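Side-chain contacts in TatD-related deoxyribonuclease (Thermotoga maritima, PDB 1J6O), which probably acts as a metal-dependent DNA nuclease, hydrolysing ester bonds in DNA: residues R198-V201 with K202-L206; V138-R141 with D142-S145. All coordinates share one frame; numbering follows the deposited sequence.

Contact 1: residues R198-V201 with K202-L206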
# COMPACT_ATOMS: atom_id res chain seq x y z
N ARG A 198 3.95 -7.64 -15.71
CA ARG A 198 4.44 -8.98 -15.47
C ARG A 198 5.94 -9.08 -15.76
O ARG A 198 6.70 -9.74 -15.03
CB ARG A 198 3.67 -10.00 -16.32
CG ARG A 198 2.31 -10.38 -15.72
CD ARG A 198 1.65 -11.59 -16.42
NE ARG A 198 1.14 -11.28 -17.76
CZ ARG A 198 0.05 -10.55 -18.01
NH1 ARG A 198 -0.68 -10.02 -17.03
NH2 ARG A 198 -0.33 -10.35 -19.26
N GLU A 199 6.39 -8.40 -16.82
CA GLU A 199 7.80 -8.43 -17.16
C GLU A 199 8.60 -7.76 -16.02
O GLU A 199 9.71 -8.19 -15.70
CB GLU A 199 8.05 -7.73 -18.50
CG GLU A 199 9.48 -7.85 -19.04
CD GLU A 199 9.97 -9.31 -19.21
OE1 GLU A 199 9.20 -10.16 -19.73
OE2 GLU A 199 11.13 -9.60 -18.84
N VAL A 200 8.02 -6.73 -15.42
CA VAL A 200 8.68 -6.01 -14.32
C VAL A 200 8.83 -6.94 -13.11
O VAL A 200 9.88 -7.02 -12.47
CB VAL A 200 7.86 -4.78 -13.86
CG1 VAL A 200 8.48 -4.20 -12.60
CG2 VAL A 200 7.84 -3.73 -14.96
N VAL A 201 7.75 -7.64 -12.79
CA VAL A 201 7.78 -8.56 -11.67
C VAL A 201 8.86 -9.62 -11.94
O VAL A 201 9.60 -10.02 -11.03
CB VAL A 201 6.42 -9.27 -11.49
CG1 VAL A 201 6.57 -10.43 -10.55
CG2 VAL A 201 5.40 -8.29 -10.91
N LYS A 202 8.94 -10.06 -13.19
CA LYS A 202 9.92 -11.07 -13.57
C LYS A 202 11.37 -10.61 -13.34
O LYS A 202 12.21 -11.38 -12.86
CB LYS A 202 9.71 -11.45 -15.05
CG LYS A 202 10.37 -12.76 -15.47
CD LYS A 202 9.80 -13.24 -16.81
CE LYS A 202 10.53 -14.49 -17.34
NZ LYS A 202 9.93 -14.98 -18.64
N ARG A 203 11.64 -9.35 -13.67
CA ARG A 203 12.97 -8.76 -13.51
C ARG A 203 13.34 -8.42 -12.09
O ARG A 203 14.50 -8.56 -11.68
CB ARG A 203 13.09 -7.46 -14.32
CG ARG A 203 12.77 -7.55 -15.81
CD ARG A 203 13.90 -8.17 -16.61
NE ARG A 203 15.10 -7.33 -16.62
CZ ARG A 203 15.18 -6.13 -17.21
NH1 ARG A 203 14.14 -5.62 -17.84
NH2 ARG A 203 16.33 -5.46 -17.18
N VAL A 204 12.37 -7.95 -11.32
CA VAL A 204 12.62 -7.57 -9.94
C VAL A 204 12.74 -8.72 -8.94
O VAL A 204 13.59 -8.69 -8.05
CB VAL A 204 11.52 -6.59 -9.46
CG1 VAL A 204 11.71 -6.28 -7.99
CG2 VAL A 204 11.60 -5.30 -10.29
N GLY A 205 11.88 -9.72 -9.07
CA GLY A 205 11.98 -10.83 -8.15
C GLY A 205 11.27 -10.62 -6.83
O GLY A 205 10.83 -9.52 -6.50
N LEU A 206 11.21 -11.69 -6.05
CA LEU A 206 10.55 -11.67 -4.76
C LEU A 206 11.14 -10.87 -3.61
O LEU A 206 10.43 -10.55 -2.67
CB LEU A 206 10.32 -13.11 -4.28
CG LEU A 206 9.35 -13.97 -5.10
CD1 LEU A 206 9.25 -15.34 -4.46
CD2 LEU A 206 7.95 -13.34 -5.13
O HOH W 1 10.06 -12.61 -20.48

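Contact 2: residues V138-R141 with D142-S145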
# COMPACT_ATOMS: atom_id res chain seq x y z
N VAL A 138 3.24 4.88 -0.28
CA VAL A 138 3.23 5.85 -1.38
C VAL A 138 2.41 5.54 -2.60
O VAL A 138 2.42 4.42 -3.13
CB VAL A 138 4.70 6.15 -1.82
CG1 VAL A 138 4.75 7.28 -2.85
CG2 VAL A 138 5.53 6.50 -0.59
N HIS A 139 1.69 6.56 -3.06
CA HIS A 139 0.83 6.45 -4.23
C HIS A 139 1.46 7.31 -5.31
O HIS A 139 1.71 8.49 -5.08
CB HIS A 139 -0.55 7.01 -3.87
CG HIS A 139 -1.47 7.15 -5.05
ND1 HIS A 139 -2.36 6.17 -5.42
CD2 HIS A 139 -1.66 8.18 -5.91
CE1 HIS A 139 -3.07 6.58 -6.47
NE2 HIS A 139 -2.66 7.80 -6.78
N ILE A 140 1.74 6.73 -6.48
CA ILE A 140 2.34 7.52 -7.57
C ILE A 140 1.62 7.18 -8.87
O ILE A 140 1.54 6.00 -9.26
CB ILE A 140 3.84 7.19 -7.80
CG1 ILE A 140 4.67 7.47 -6.54
CG2 ILE A 140 4.35 8.03 -9.00
CD1 ILE A 140 6.14 7.06 -6.65
N ARG A 141 1.07 8.19 -9.55
CA ARG A 141 0.37 7.97 -10.82
C ARG A 141 0.97 9.00 -11.80
O ARG A 141 0.85 10.20 -11.58
CB ARG A 141 -1.14 8.20 -10.64
CG ARG A 141 -2.04 7.76 -11.82
CD ARG A 141 -1.93 6.25 -12.10
NE ARG A 141 -1.51 5.49 -10.92
CZ ARG A 141 -1.26 4.17 -10.89
NH1 ARG A 141 -1.39 3.43 -12.00
NH2 ARG A 141 -0.86 3.60 -9.76
N ASP A 142 1.63 8.51 -12.85
CA ASP A 142 2.26 9.38 -13.85
C ASP A 142 3.10 10.51 -13.24
O ASP A 142 3.07 11.66 -13.71
CB ASP A 142 1.19 9.97 -14.78
CG ASP A 142 0.48 8.90 -15.61
OD1 ASP A 142 1.05 7.81 -15.77
OD2 ASP A 142 -0.64 9.15 -16.12
N ALA A 143 3.85 10.19 -12.20
CA ALA A 143 4.68 11.19 -11.53
C ALA A 143 5.90 10.51 -10.90
O ALA A 143 6.41 10.99 -9.89
CB ALA A 143 3.88 11.90 -10.44
N TYR A 144 6.36 9.41 -11.49
CA TYR A 144 7.51 8.72 -10.93
C TYR A 144 8.76 9.58 -10.84
O TYR A 144 9.42 9.60 -9.81
CB TYR A 144 7.77 7.42 -11.71
CG TYR A 144 6.75 6.37 -11.34
CD1 TYR A 144 6.95 5.56 -10.21
CD2 TYR A 144 5.56 6.24 -12.04
CE1 TYR A 144 5.96 4.65 -9.79
CE2 TYR A 144 4.55 5.33 -11.63
CZ TYR A 144 4.77 4.55 -10.49
OH TYR A 144 3.78 3.71 -10.02
N SER A 145 9.08 10.32 -11.90
CA SER A 145 10.27 11.16 -11.85
C SER A 145 10.14 12.22 -10.76
O SER A 145 11.08 12.48 -10.02
CB SER A 145 10.51 11.86 -13.20
OG SER A 145 11.58 12.80 -13.09

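Contact 1: residues R198-V201 with K202-L206
Glu199 and Arg203, one helical turn apart, cross with their charged ends separated. The bond to CB of Glu199 points away from the next turn; beyond it CG is set anti to the backbone N (chi1 -173°), and a bend at chi2 brings the carboxylate over toward Arg203 and Lys202. There OE2 meets the aliphatic part of Arg203, lying 3.8 Å from Arg203 CD, while Arg203 NE stays 5.1 Å from Glu199 OE2, so any attraction acts at a distance. The other oxygen, OE1, accepts a hydrogen bond of 2.7 Å from a water, and that water in turn accepts one of 3.0 Å from Lys202 NZ at the end of an extended chain. A single water thus bridges carboxylate and ammonium, whose own atoms do not touch. On the side facing helix 170-179, Val200 and Val204 lie alongside each other, pointing the same way, with Val200 CG1 4.0 Å from Val204 CG2. Regular i to i+4 backbone bonds join the two turns, the last from Gly205 N to Val201 O (3.0 Å, 168° at the hydrogen). Gly205 then leaves the helix with positive phi (84°). Val200 and Val204 pack on helix 170-179, where the guanidinium of Arg203 makes a cation-pi contact with Tyr170; Arg198 and Lys202 touch helix 233-244, and helix 195-204 itself connects strands 181-185 and 209-211.

Contact 2: residues V138-R141 with D142-S145
Ile140 presses its CG2 methyl onto one face of the Tyr144 ring, in a CH-pi contact 3.5 Å from the centroid and only 2° off the ring normal. The methyl is carried there because CG2 stands anti to the backbone N, while the other branch brings CD1 to 3.9 Å from Tyr144 CD1. The same CG2 also reaches the backbone at the helix start, 3.5 Å from Tyr144 N, and Ala143 CB lies 4.2 Å from it. The phenol oxygen is hydrogen-bonded to the backbone N of Ser167, which fixes the far end of the ring. Were Tyr144 replaced by an alanine, Ile140 CG2 would probably lose its aromatic cover and Ser167 N this acceptor. The opposite character prevails at Asp142, an exposed residue with positive phi (48°) at the bend, whose OD1 remains 6.0 Å from Arg141 NE. Arg141 bends its chain at chi2 and chi3, and its NH2 makes a weak hydrogen bond to Ala165 O, near the predicted metal ligand His164. Ala143, at the N-cap position just before helix 144-153, is separated from strand 136-141 only by Asp142; Ile140 and Tyr144 both pack on strand 161-163, and Ile140 also touches Phe176 of helix 170-179.

In the fold
Both contacts are local and occur in series, without nesting or crossing. Coming from the N terminus, the chain first reaches 138-145, where contact 2 closes the tight turn from the fifth strand of the parallel TIM-barrel sheet into its following helix, in a segment that includes His139, a predicted metal ligand. Two further strands and helix 170-179 intervene before contact 1, which closes no loop but spans the last turns of helix 195-204 and the exit toward strand 209-211. Their centres lie about 19 Å apart and their nearest atoms about 10 Å, so the two contacts do not touch. Helix 170-179 links them indirectly, since it packs against residues of both.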